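Local coordinates for transcriptional regulator (Actinomyces oris, PDB 5V8C), which acts as a LytR-Cps2A-Psr family phosphotransferase that mediates glycosylation of a protein anchored to the Gram-positive cell wall, at residues I9-T14 and P108-L112; C102-P108 and Y283-R289; G49-I55 and R85-V91; I255-T259 and N271-L277; D140-L145 and A162-S166. All coordinates share one frame; numbering follows the deposited sequence.

Contact 1. Residues I9-T14 and P108-L112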
# COMPACT_ATOMS: atom_id res chain seq x y z
N ILE A 9 -12.24 0.22 -15.03
CA ILE A 9 -12.60 1.03 -13.88
C ILE A 9 -13.03 2.40 -14.34
O ILE A 9 -12.34 3.02 -15.15
CB ILE A 9 -11.47 1.07 -12.79
CG1 ILE A 9 -11.63 -0.08 -11.78
CG2 ILE A 9 -11.40 2.41 -12.04
CD1 ILE A 9 -10.82 -1.20 -12.07
N ALA A 10 -14.19 2.86 -13.86
CA ALA A 10 -14.69 4.20 -14.12
C ALA A 10 -14.03 5.09 -13.07
O ALA A 10 -14.39 5.04 -11.89
CB ALA A 10 -16.21 4.25 -14.00
N MET A 11 -13.00 5.83 -13.51
CA MET A 11 -12.24 6.72 -12.63
C MET A 11 -13.11 7.85 -12.11
O MET A 11 -13.97 8.34 -12.83
CB MET A 11 -10.97 7.25 -13.31
CG MET A 11 -9.86 6.22 -13.44
SD MET A 11 -9.34 5.47 -11.87
CE MET A 11 -8.14 4.39 -12.44
N PRO A 12 -12.95 8.26 -10.82
CA PRO A 12 -13.80 9.35 -10.29
C PRO A 12 -13.43 10.69 -10.91
O PRO A 12 -12.38 10.84 -11.52
CB PRO A 12 -13.50 9.34 -8.78
CG PRO A 12 -12.71 8.12 -8.52
CD PRO A 12 -11.99 7.81 -9.78
N THR A 13 -14.30 11.69 -10.72
CA THR A 13 -14.11 13.07 -11.17
C THR A 13 -13.94 13.99 -9.97
O THR A 13 -14.49 13.71 -8.90
CB THR A 13 -15.26 13.52 -12.11
OG1 THR A 13 -16.52 13.36 -11.45
CG2 THR A 13 -15.26 12.78 -13.45
N THR A 14 -13.16 15.06 -10.12
CA THR A 14 -12.94 16.05 -9.06
C THR A 14 -12.98 17.47 -9.60
O THR A 14 -12.74 17.70 -10.79
CB THR A 14 -11.64 15.78 -8.29
OG1 THR A 14 -11.65 16.56 -7.10
CG2 THR A 14 -10.37 16.11 -9.09
N PRO A 108 -9.41 11.35 -5.43
CA PRO A 108 -9.79 10.97 -6.80
C PRO A 108 -8.66 10.19 -7.48
O PRO A 108 -7.63 10.77 -7.86
CB PRO A 108 -10.09 12.32 -7.48
CG PRO A 108 -9.61 13.40 -6.51
CD PRO A 108 -8.84 12.71 -5.41
N THR A 109 -8.85 8.88 -7.62
CA THR A 109 -7.89 7.98 -8.23
C THR A 109 -7.74 8.23 -9.75
O THR A 109 -8.71 8.20 -10.49
CB THR A 109 -8.24 6.53 -7.87
OG1 THR A 109 -8.15 6.40 -6.46
CG2 THR A 109 -7.34 5.51 -8.54
N THR A 110 -6.50 8.48 -10.18
CA THR A 110 -6.13 8.74 -11.57
C THR A 110 -5.69 7.44 -12.26
O THR A 110 -6.04 7.21 -13.42
CB THR A 110 -5.09 9.88 -11.58
OG1 THR A 110 -5.74 11.09 -11.22
CG2 THR A 110 -4.41 10.06 -12.93
N HIS A 111 -4.97 6.57 -11.53
CA HIS A 111 -4.47 5.29 -12.03
C HIS A 111 -4.64 4.18 -10.99
O HIS A 111 -4.73 4.47 -9.80
CB HIS A 111 -2.99 5.42 -12.43
CG HIS A 111 -2.73 6.48 -13.45
ND1 HIS A 111 -3.07 6.30 -14.78
CD2 HIS A 111 -2.16 7.69 -13.30
CE1 HIS A 111 -2.69 7.41 -15.39
NE2 HIS A 111 -2.14 8.28 -14.54
N LEU A 112 -4.67 2.92 -11.42
CA LEU A 112 -4.87 1.81 -10.49
C LEU A 112 -3.94 0.64 -10.76
O LEU A 112 -3.91 0.11 -11.88
CB LEU A 112 -6.34 1.34 -10.46
CG LEU A 112 -6.61 0.14 -9.51
CD1 LEU A 112 -6.80 0.58 -8.07
CD2 LEU A 112 -7.79 -0.69 -9.98
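Met11 supplies the largest share of the contact from the 9-14 side, lying along the backbone of residues 109-112, while Pro12 and Thr14 rest on the start of that segment and Ile9 on its end. The two segments run in roughly opposed directions, 154° apart, and are joined by packing, without hydrogen bonds between them. With CG beside the backbone N and the chain bent at chi2 (-56°), SD of Met11 comes 3.1 Å from Thr109 O and 3.9 Å from Thr109 CG2. Beyond it the methyl CE spans the next peptides, ending 4.1 Å from Leu112 CB. Met11 was modelled in two conformers, so this fit describes one of two positions. Contacts of carbon with a carbonyl form a second group: Pro12 CD sits 3.4 Å from Thr109 O, so the same oxygen is flanked by a proline ring carbon and a thioether. Purely apolar contacts close the two ends. At one, Ile9 CD1 meets Leu112 CD2 at 3.7 Å, the side chains crossing at about a right angle. At the other, Thr14 CB lies 3.6 Å from Pro108 CG, and the threonine hydroxyl is engaged by Thr287 O. Residues 9-14 lie between several elements: Pro12 also leans on Val98 and Cys102 of helix 94-105, strand 13-14 pairs with strand 288-289, and Leu112 reaches Leu24 and Leu26 of strand 23-28, next to its own strand in the large mixed sheet.

Contact 2. Residues C102-P108 and Y283-R289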
# COMPACT_ATOMS: atom_id res chain seq x y z
N CYS A 102 -13.07 8.05 -2.70
CA CYS A 102 -13.58 9.33 -3.16
C CYS A 102 -14.67 9.89 -2.23
O CYS A 102 -14.53 11.00 -1.70
CB CYS A 102 -14.09 9.20 -4.59
SG CYS A 102 -14.88 10.69 -5.24
N THR A 103 -15.76 9.14 -2.03
CA THR A 103 -16.87 9.62 -1.20
C THR A 103 -16.52 9.72 0.30
O THR A 103 -17.19 10.45 1.03
CB THR A 103 -18.16 8.80 -1.43
OG1 THR A 103 -18.09 7.58 -0.70
CG2 THR A 103 -18.43 8.51 -2.89
N GLY A 104 -15.50 8.98 0.74
CA GLY A 104 -15.09 8.92 2.14
C GLY A 104 -13.88 9.74 2.52
O GLY A 104 -13.81 10.25 3.64
N LEU A 105 -12.89 9.84 1.64
CA LEU A 105 -11.68 10.59 1.97
C LEU A 105 -11.41 11.72 1.01
O LEU A 105 -10.60 12.60 1.31
CB LEU A 105 -10.46 9.66 2.09
CG LEU A 105 -10.46 8.69 3.27
CD1 LEU A 105 -9.26 7.78 3.21
CD2 LEU A 105 -10.53 9.43 4.61
N GLY A 106 -12.09 11.70 -0.13
CA GLY A 106 -11.95 12.70 -1.19
C GLY A 106 -10.73 12.46 -2.05
O GLY A 106 -10.18 13.42 -2.60
N ILE A 107 -10.28 11.20 -2.17
CA ILE A 107 -9.12 10.93 -3.00
C ILE A 107 -9.58 10.48 -4.41
O ILE A 107 -10.10 9.37 -4.58
CB ILE A 107 -8.01 10.03 -2.33
CG1 ILE A 107 -8.01 8.57 -2.83
CG2 ILE A 107 -8.01 10.09 -0.81
CD1 ILE A 107 -6.99 8.33 -3.92
N PRO A 108 -9.41 11.35 -5.43
CA PRO A 108 -9.79 10.97 -6.80
C PRO A 108 -8.66 10.19 -7.48
O PRO A 108 -7.63 10.77 -7.86
CB PRO A 108 -10.09 12.32 -7.48
CG PRO A 108 -9.61 13.40 -6.51
CD PRO A 108 -8.84 12.71 -5.41
N TYR A 283 -7.07 16.60 -1.21
CA TYR A 283 -8.15 15.61 -1.10
C TYR A 283 -9.20 16.07 -0.11
O TYR A 283 -8.86 16.38 1.04
CB TYR A 283 -7.61 14.24 -0.67
CG TYR A 283 -6.47 13.69 -1.50
CD1 TYR A 283 -6.56 13.64 -2.89
CD2 TYR A 283 -5.36 13.12 -0.90
CE1 TYR A 283 -5.54 13.09 -3.66
CE2 TYR A 283 -4.33 12.56 -1.66
CZ TYR A 283 -4.43 12.54 -3.04
OH TYR A 283 -3.41 12.00 -3.79
N SER A 284 -10.47 16.09 -0.53
CA SER A 284 -11.60 16.46 0.31
C SER A 284 -12.87 15.79 -0.23
O SER A 284 -13.10 15.84 -1.44
CB SER A 284 -11.78 17.98 0.35
OG SER A 284 -12.79 18.36 1.26
N PRO A 285 -13.68 15.10 0.63
CA PRO A 285 -14.88 14.43 0.11
C PRO A 285 -15.83 15.34 -0.66
O PRO A 285 -16.36 14.92 -1.70
CB PRO A 285 -15.54 13.84 1.37
CG PRO A 285 -14.93 14.57 2.51
CD PRO A 285 -13.55 14.93 2.09
N LYS A 286 -16.01 16.59 -0.20
CA LYS A 286 -16.89 17.60 -0.81
C LYS A 286 -16.56 17.89 -2.28
O LYS A 286 -17.47 18.23 -3.04
CB LYS A 286 -16.86 18.90 -0.00
N THR A 287 -15.29 17.74 -2.67
CA THR A 287 -14.84 18.05 -4.03
C THR A 287 -14.60 16.81 -4.92
O THR A 287 -14.10 16.95 -6.04
CB THR A 287 -13.60 18.98 -3.98
OG1 THR A 287 -12.52 18.28 -3.36
CG2 THR A 287 -13.88 20.29 -3.25
N CYS A 288 -14.98 15.61 -4.46
CA CYS A 288 -14.78 14.38 -5.23
C CYS A 288 -16.11 13.70 -5.59
O CYS A 288 -17.02 13.68 -4.77
CB CYS A 288 -13.84 13.43 -4.49
SG CYS A 288 -13.32 11.98 -5.45
N ARG A 289 -16.21 13.11 -6.80
CA ARG A 289 -17.44 12.45 -7.26
C ARG A 289 -17.18 11.19 -8.11
O ARG A 289 -16.52 11.28 -9.16
CB ARG A 289 -18.34 13.45 -8.01
CG ARG A 289 -19.67 12.89 -8.50
CD ARG A 289 -20.19 13.74 -9.65
NE ARG A 289 -21.51 13.32 -10.13
CZ ARG A 289 -21.70 12.47 -11.14
NH1 ARG A 289 -22.92 12.17 -11.54
NH2 ARG A 289 -20.66 11.92 -11.76
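Cys102 and Cys288 both carry SG opposite their backbone N, with chi1 of 175° and -171°, and these two extended arms meet in a disulfide, SG to SG 2.0 Å, whose own torsion is -125°. The bridge ties the last turn of helix 94-105 to the short strand 288-289. Pro108 CB packs 3.8 Å from the sulfur SG of Cys288, shielding the bridge from one direction. A second cluster forms around Tyr283. Its CG lies beside the backbone N, which presents one ring face to Ile107: CB of that residue sits over the ring centre in a CH-pi contact, 3.9 Å from Tyr283 CD1. Pro108 CD approaches the same ring obliquely, 3.5 Å from Tyr283 CD1, and Leu57 and Leu278 touch Tyr283 from outside the two segments. Replacing Tyr283 with alanine is likely to open a gap beside Ile107 and Pro108 and leave Ile107 CB without the ring face it packs on. Between the clusters the backbones come very near, Gly106 CA lying 3.6 Å from Pro285 CA, with no side chain to separate them. Ser284 N gives Gly106 O a weak, bent hydrogen bond of 3.4 Å. The arrangement is that of a helix C-terminal end closed by a glycine: Gly106, with positive phi, is where the chain leaves helical geometry, next to the disulfide that ties helix 94-105 to the C-terminal segment.

Contact 3. Residues G49-I55 and R85-V91. With PO4 (phosphate ion), chain C.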
# COMPACT_ATOMS: atom_id res chain seq x y z
N GLY A 49 -15.08 -11.87 -4.21
CA GLY A 49 -14.76 -12.11 -2.81
C GLY A 49 -13.27 -12.03 -2.53
O GLY A 49 -12.57 -13.04 -2.59
N SER A 50 -12.78 -10.82 -2.22
CA SER A 50 -11.37 -10.56 -1.92
C SER A 50 -11.22 -9.32 -1.03
O SER A 50 -12.04 -8.41 -1.10
CB SER A 50 -10.57 -10.39 -3.21
OG SER A 50 -9.19 -10.68 -3.00
N ARG A 51 -10.19 -9.30 -0.17
CA ARG A 51 -9.95 -8.19 0.75
C ARG A 51 -8.67 -7.44 0.41
O ARG A 51 -7.71 -8.04 -0.08
CB ARG A 51 -9.90 -8.68 2.20
CG ARG A 51 -11.26 -8.97 2.81
CD ARG A 51 -11.19 -8.91 4.32
NE ARG A 51 -12.41 -9.42 4.94
CZ ARG A 51 -12.67 -9.35 6.24
NH1 ARG A 51 -11.80 -8.79 7.07
NH2 ARG A 51 -13.80 -9.84 6.73
N ALA A 52 -8.64 -6.13 0.67
CA ALA A 52 -7.47 -5.30 0.42
C ALA A 52 -6.60 -5.23 1.68
O ALA A 52 -7.01 -4.64 2.68
CB ALA A 52 -7.89 -3.90 -0.01
N ASP A 53 -5.45 -5.91 1.67
CA ASP A 53 -4.53 -5.93 2.80
C ASP A 53 -3.70 -4.66 2.83
O ASP A 53 -3.41 -4.14 3.91
CB ASP A 53 -3.62 -7.17 2.73
CG ASP A 53 -4.32 -8.49 3.02
OD1 ASP A 53 -5.51 -8.46 3.42
OD2 ASP A 53 -3.67 -9.55 2.87
N VAL A 54 -3.33 -4.14 1.65
CA VAL A 54 -2.51 -2.94 1.50
C VAL A 54 -3.23 -1.93 0.61
O VAL A 54 -3.71 -2.28 -0.47
CB VAL A 54 -1.11 -3.30 0.94
CG1 VAL A 54 -0.28 -2.06 0.67
CG2 VAL A 54 -0.37 -4.25 1.88
N ILE A 55 -3.32 -0.67 1.08
CA ILE A 55 -3.95 0.43 0.35
C ILE A 55 -3.03 1.62 0.50
O ILE A 55 -2.93 2.18 1.59
CB ILE A 55 -5.36 0.78 0.90
CG1 ILE A 55 -6.28 -0.45 1.03
CG2 ILE A 55 -6.01 1.87 0.07
CD1 ILE A 55 -6.42 -0.91 2.43
N ARG A 85 -15.17 -0.69 6.15
CA ARG A 85 -13.74 -0.61 6.42
C ARG A 85 -13.03 -0.70 5.07
O ARG A 85 -13.50 -1.40 4.17
CB ARG A 85 -13.27 -1.74 7.34
CG ARG A 85 -13.68 -1.57 8.79
CD ARG A 85 -13.06 -2.65 9.67
NE ARG A 85 -13.26 -3.98 9.10
CZ ARG A 85 -12.34 -4.93 9.08
NH1 ARG A 85 -11.15 -4.73 9.64
NH2 ARG A 85 -12.60 -6.11 8.52
N LEU A 86 -11.89 0.00 4.94
CA LEU A 86 -11.08 0.03 3.72
C LEU A 86 -10.82 -1.36 3.13
O LEU A 86 -10.95 -1.56 1.93
CB LEU A 86 -9.75 0.76 4.01
CG LEU A 86 -9.57 2.13 3.38
CD1 LEU A 86 -10.51 3.13 3.99
CD2 LEU A 86 -8.16 2.62 3.60
N ALA A 87 -10.50 -2.34 3.98
CA ALA A 87 -10.22 -3.71 3.55
C ALA A 87 -11.45 -4.40 2.95
O ALA A 87 -11.33 -5.20 2.02
CB ALA A 87 -9.70 -4.52 4.73
N THR A 88 -12.63 -4.06 3.47
CA THR A 88 -13.91 -4.64 3.10
C THR A 88 -14.44 -4.05 1.78
O THR A 88 -15.12 -4.77 1.04
CB THR A 88 -14.85 -4.55 4.30
OG1 THR A 88 -14.79 -5.80 4.97
CG2 THR A 88 -16.29 -4.21 3.94
N THR A 89 -14.09 -2.80 1.46
CA THR A 89 -14.52 -2.16 0.20
C THR A 89 -14.07 -2.92 -1.06
O THR A 89 -14.69 -2.76 -2.11
CB THR A 89 -14.08 -0.69 0.15
OG1 THR A 89 -12.66 -0.64 0.06
CG2 THR A 89 -14.58 0.13 1.34
N TYR A 90 -13.02 -3.75 -0.97
CA TYR A 90 -12.51 -4.50 -2.12
C TYR A 90 -13.39 -5.67 -2.56
O TYR A 90 -13.36 -6.05 -3.74
CB TYR A 90 -11.05 -4.96 -1.90
CG TYR A 90 -10.38 -5.34 -3.20
CD1 TYR A 90 -10.14 -4.39 -4.19
CD2 TYR A 90 -10.11 -6.67 -3.50
CE1 TYR A 90 -9.62 -4.75 -5.43
CE2 TYR A 90 -9.58 -7.04 -4.74
CZ TYR A 90 -9.34 -6.07 -5.70
OH TYR A 90 -8.82 -6.43 -6.92
N VAL A 91 -14.19 -6.24 -1.62
CA VAL A 91 -15.07 -7.41 -1.81
C VAL A 91 -15.94 -7.34 -3.09
O VAL A 91 -15.84 -8.26 -3.90
CB VAL A 91 -15.91 -7.73 -0.54
CG1 VAL A 91 -16.99 -8.76 -0.84
CG2 VAL A 91 -15.02 -8.20 0.60
P PO4 C . -9.90 -9.66 9.68
O1 PO4 C . -11.16 -10.58 10.01
O2 PO4 C . -10.32 -8.12 9.83
O3 PO4 C . -9.43 -9.93 8.17
O4 PO4 C . -8.73 -9.99 10.65
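Ala52 and Ala87 bring the two backbones together, Ala52 N giving Ala87 O a nearly straight hydrogen bond (3.2 Å, 168°) where residues 86-91, helical in phi/psi but without regular helix bonding, pass the beginning of strand 52-60. Around this bond the small CB of Ala52 packs 3.8 Å from Tyr90 CB. The tyrosine ring turns its edge to the Ser50 backbone, and Ser50 CB lies 3.8 Å from Tyr90 CD2. Deeper in, Ile55 CD1 reaches Leu86 CB at 4.0 Å, the two side chains approaching at a slant. The solvent-facing side is charged. Arg51 stretches out from CG to NE, with Thr88 OG1 over one face of its guanidinium, while Arg85 bends at chi3 (-49°), bringing its guanidinium obliquely across that of Arg51. The guanidinium planes are turned 74° apart; Arg51 NH1 lies at the edge of the Arg85 guanidinium, in its plane, 3.2 Å from Arg85 NH2. A phosphate ion, probably from the crystallisation liquor, lies by both: its O3 is 2.9 Å from Arg51 NH1, and its O2 accepts a weak hydrogen bond of 3.3 Å from Arg85 NH2. Arg72 also touches Arg51 from the neighbouring loop. Such a concentration of arginine would probably favour anions, consistent with the pyrophosphate-lipid pocket of LytR-Cps2A-Psr enzymes, and the phosphate's negative charge is likely to offset the close approach of the two guanidinium groups.

Contact 4. Residues I255-T259 and N271-L277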
# COMPACT_ATOMS: atom_id res chain seq x y z
N ILE A 255 4.40 8.14 4.51
CA ILE A 255 3.68 8.54 5.71
C ILE A 255 2.43 7.69 5.90
O ILE A 255 1.75 7.34 4.94
CB ILE A 255 3.42 10.08 5.80
CG1 ILE A 255 2.13 10.40 6.58
CG2 ILE A 255 3.45 10.77 4.43
CD1 ILE A 255 2.12 11.76 7.37
N ASP A 256 2.20 7.31 7.16
CA ASP A 256 1.01 6.61 7.62
C ASP A 256 -0.04 7.65 7.98
O ASP A 256 0.29 8.67 8.60
CB ASP A 256 1.33 5.74 8.83
CG ASP A 256 2.02 4.46 8.43
OD1 ASP A 256 3.27 4.46 8.31
OD2 ASP A 256 1.30 3.47 8.12
N LEU A 257 -1.28 7.43 7.52
CA LEU A 257 -2.42 8.29 7.80
C LEU A 257 -2.56 8.44 9.33
O LEU A 257 -2.66 7.43 10.03
CB LEU A 257 -3.67 7.62 7.20
CG LEU A 257 -4.77 8.46 6.54
CD1 LEU A 257 -6.08 8.32 7.27
CD2 LEU A 257 -4.36 9.90 6.30
N PRO A 258 -2.45 9.66 9.88
CA PRO A 258 -2.51 9.80 11.35
C PRO A 258 -3.91 9.64 11.96
O PRO A 258 -4.63 10.63 12.13
CB PRO A 258 -1.91 11.19 11.60
CG PRO A 258 -2.13 11.94 10.35
CD PRO A 258 -2.27 10.97 9.21
N THR A 259 -4.28 8.41 12.31
CA THR A 259 -5.57 8.15 12.96
C THR A 259 -5.42 8.25 14.48
O THR A 259 -4.32 8.12 15.00
CB THR A 259 -6.14 6.78 12.54
OG1 THR A 259 -5.32 5.73 13.05
CG2 THR A 259 -6.29 6.65 11.03
N ASN A 271 -9.81 11.28 11.80
CA ASN A 271 -9.87 12.42 12.71
C ASN A 271 -9.42 13.71 12.00
O ASN A 271 -9.15 13.68 10.80
CB ASN A 271 -9.04 12.16 13.98
CG ASN A 271 -7.59 11.78 13.78
OD1 ASN A 271 -6.93 11.31 14.70
ND2 ASN A 271 -7.05 11.97 12.59
N GLN A 272 -9.34 14.83 12.75
CA GLN A 272 -8.89 16.11 12.20
C GLN A 272 -7.47 15.99 11.60
O GLN A 272 -7.26 16.45 10.48
CB GLN A 272 -8.97 17.22 13.25
CG GLN A 272 -8.63 18.61 12.72
CD GLN A 272 -9.63 19.12 11.71
OE1 GLN A 272 -10.74 19.54 12.05
NE2 GLN A 272 -9.24 19.12 10.44
N GLU A 273 -6.53 15.31 12.31
CA GLU A 273 -5.16 15.08 11.84
C GLU A 273 -5.14 14.46 10.43
O GLU A 273 -4.43 14.95 9.55
CB GLU A 273 -4.39 14.17 12.80
CG GLU A 273 -3.73 14.85 13.98
CD GLU A 273 -2.82 13.91 14.75
OE1 GLU A 273 -1.61 13.88 14.45
OE2 GLU A 273 -3.34 13.12 15.58
N SER A 274 -5.95 13.40 10.23
CA SER A 274 -6.09 12.68 8.96
C SER A 274 -6.64 13.58 7.85
O SER A 274 -6.10 13.57 6.74
CB SER A 274 -7.01 11.47 9.14
OG SER A 274 -6.56 10.63 10.19
N ARG A 275 -7.69 14.37 8.16
CA ARG A 275 -8.33 15.27 7.20
C ARG A 275 -7.41 16.38 6.71
O ARG A 275 -7.47 16.73 5.53
CB ARG A 275 -9.64 15.84 7.78
CG ARG A 275 -10.74 14.80 8.01
CD ARG A 275 -11.57 14.55 6.76
NE ARG A 275 -12.06 13.18 6.68
CZ ARG A 275 -13.30 12.80 6.99
NH1 ARG A 275 -14.19 13.69 7.41
NH2 ARG A 275 -13.66 11.53 6.87
N ASP A 276 -6.56 16.93 7.60
CA ASP A 276 -5.62 18.01 7.27
C ASP A 276 -4.49 17.50 6.38
O ASP A 276 -4.19 18.11 5.36
CB ASP A 276 -5.02 18.64 8.54
CG ASP A 276 -6.04 19.23 9.50
OD1 ASP A 276 -6.96 19.94 9.03
OD2 ASP A 276 -5.87 19.05 10.73
N LEU A 277 -3.88 16.36 6.77
CA LEU A 277 -2.82 15.68 6.03
C LEU A 277 -3.32 15.40 4.62
O LEU A 277 -2.58 15.59 3.66
CB LEU A 277 -2.46 14.37 6.77
CG LEU A 277 -1.21 13.56 6.36
CD1 LEU A 277 -1.57 12.36 5.52
CD2 LEU A 277 -0.12 14.42 5.71
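The inverse gamma turn centred on Pro258 meets the start of helix 272-280, where Asn271 holds the N-cap position, and the carbonyl of Pro258 is the polar focus of the meeting. Two side chains converge on Pro258 O. Ser274 OG donates to it at 2.7 Å from above the carbonyl plane, 67° out of it and not on a lone pair. As modelled, Asn271 ND2 donates at 2.8 Å in the carbonyl plane, with the oxygen close to the plane of the amide as well. CG of Asn271 stands between its own backbone N and carbonyl carbon (chi1 54°), which turns the amide back across the first helical turn; ND2 also lies 3.0 Å from Ser274 N, another donor, so which way round the amide sits is doubtful. Glu273 adds its CB, 3.6 Å from Pro258 O. Midway along, the contact becomes a strand-to-helix junction: strand 252-256, an outermost strand of the mixed sheet and parallel to strand 65-70, runs out into residues 257-259 and lies against the helix that follows. Leu277, one turn beyond Ser274, fills this part. Its CG, anti to the backbone N (chi1 -169°), forks between three partners: CD1 lies 3.8 Å from Leu257 CD2, CG is 4.0 Å from Pro258 CD, and CD2 meets Ile255 CD1 tip to tip at 3.9 Å. Leu257 meanwhile touches Leu70 and Leu74, while its CD1 stands 3.8 Å from Ser274 CB.

Contact 5. Residues D140-L145 and A162-S166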
# COMPACT_ATOMS: atom_id res chain seq x y z
N ASP A 140 3.97 -16.31 13.54
CA ASP A 140 2.55 -16.28 13.22
C ASP A 140 2.20 -17.61 12.59
O ASP A 140 2.72 -17.93 11.52
CB ASP A 140 2.22 -15.11 12.27
CG ASP A 140 0.76 -14.72 12.23
OD1 ASP A 140 -0.09 -15.60 12.00
OD2 ASP A 140 0.47 -13.51 12.37
N ALA A 141 1.37 -18.40 13.27
CA ALA A 141 0.93 -19.71 12.80
C ALA A 141 0.06 -19.57 11.54
O ALA A 141 0.19 -20.38 10.61
CB ALA A 141 0.14 -20.42 13.89
N TYR A 142 -0.79 -18.52 11.50
CA TYR A 142 -1.69 -18.23 10.39
C TYR A 142 -0.96 -17.87 9.09
O TYR A 142 -1.19 -18.55 8.08
CB TYR A 142 -2.72 -17.15 10.78
N THR A 143 -0.08 -16.86 9.11
CA THR A 143 0.64 -16.43 7.90
C THR A 143 1.90 -17.27 7.61
O THR A 143 2.42 -17.24 6.48
CB THR A 143 0.95 -14.93 7.93
OG1 THR A 143 2.12 -14.69 8.70
CG2 THR A 143 -0.22 -14.10 8.44
N GLY A 144 2.38 -18.00 8.62
CA GLY A 144 3.57 -18.84 8.52
C GLY A 144 4.86 -18.05 8.72
O GLY A 144 5.91 -18.44 8.19
N LEU A 145 4.79 -16.94 9.48
CA LEU A 145 5.94 -16.09 9.78
C LEU A 145 6.75 -16.66 10.95
O LEU A 145 6.17 -17.01 11.98
CB LEU A 145 5.46 -14.65 10.09
CG LEU A 145 6.48 -13.65 10.62
CD1 LEU A 145 7.21 -12.94 9.48
CD2 LEU A 145 5.82 -12.62 11.51
N ALA A 162 4.11 -12.69 4.67
CA ALA A 162 3.72 -13.15 6.00
C ALA A 162 3.79 -12.00 7.02
O ALA A 162 2.96 -11.93 7.92
CB ALA A 162 4.62 -14.29 6.43
N LEU A 163 4.77 -11.10 6.85
CA LEU A 163 4.97 -9.94 7.72
C LEU A 163 3.84 -8.90 7.56
O LEU A 163 3.30 -8.43 8.57
CB LEU A 163 6.35 -9.30 7.45
CG LEU A 163 6.91 -8.34 8.50
CD1 LEU A 163 6.82 -8.92 9.91
CD2 LEU A 163 8.35 -8.00 8.20
N VAL A 164 3.48 -8.56 6.31
CA VAL A 164 2.41 -7.60 6.05
C VAL A 164 1.03 -8.20 6.41
O VAL A 164 0.16 -7.48 6.89
CB VAL A 164 2.44 -6.98 4.63
CG1 VAL A 164 3.77 -6.27 4.37
CG2 VAL A 164 2.16 -8.01 3.55
N ARG A 165 0.86 -9.52 6.22
CA ARG A 165 -0.40 -10.21 6.50
C ARG A 165 -0.58 -10.55 7.97
O ARG A 165 -1.68 -10.93 8.36
CB ARG A 165 -0.49 -11.51 5.70
CG ARG A 165 -1.00 -11.39 4.28
CD ARG A 165 -1.21 -12.78 3.70
NE ARG A 165 -0.01 -13.62 3.82
CZ ARG A 165 -0.00 -14.94 3.74
NH1 ARG A 165 -1.13 -15.61 3.53
NH2 ARG A 165 1.14 -15.61 3.86
N SER A 166 0.51 -10.53 8.76
CA SER A 166 0.53 -10.92 10.18
C SER A 166 -0.69 -10.42 10.98
O SER A 166 -0.70 -9.30 11.48
CB SER A 166 1.84 -10.49 10.83
OG SER A 166 2.08 -11.18 12.06
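Thr143 lays its CB over one face of the Arg165 guanidinium, offset toward the rim, and CG2 of the same threonine packs 3.8 Å from Arg165 CB. The second flat group, the Asp140 carboxylate, divides its oxygens between the segments: OD2 is met on its anti side, close to the carboxylate plane, by Ser166 OG at 2.8 Å, while OD1 accepts Thr143 N (3.2 Å) from well above that plane. The latter bond makes an Asx motif inside the connection of a beta hairpin, whose strands 138-140 and 145-147 are closed by Asp140 N to Leu145 O. A chi1 of -161° sets the Asp140 carboxylate between the turn and the end of helix 157-165, where it bonds to both, and OD2 also takes a weak hydrogen bond from His168 N just past the helix. A leucine in place of Asp140 would probably leave the Ser166 hydroxyl and the Thr143 amide without their acceptor and let the hairpin turn shift against the helix. Apolar packing continues past the turn: Leu145 CB rests 3.8 Å from Ala162 CB, and Leu145 CD1 comes 4.1 Å from Leu163 CD1, the two leucines slanting across each other. Thr143 places its hydroxyl between its backbone N and carbonyl carbon, from where OG1 donates to Ala162 O at 3.0 Å, tilted 30° from the carbonyl plane.

In the fold
All five contacts are partly buried, none wholly core. Contacts 1 and 2 share Pro108, and paired strands 13-14 and 288-289 join residues from near the N terminus to the C-terminal segment on one flank; contact 1 is packing between its own segments, contact 2 centres on a disulfide, and backbone and hydroxyl bonds link the two. Contact 4 touches contact 2 lightly on the same side of the chain's centre; it relies on a shared carbonyl acceptor and leucines. Contacts 1, 3 and 4 all reach the large mixed sheet, yet contact 3 has two arginines at its exposed side. Contact 5, across the centre from contacts 1 and 2, joins a hairpin to a helix through hydroxyls and a carboxylate, and touches contact 3 through Asp53 and Arg165.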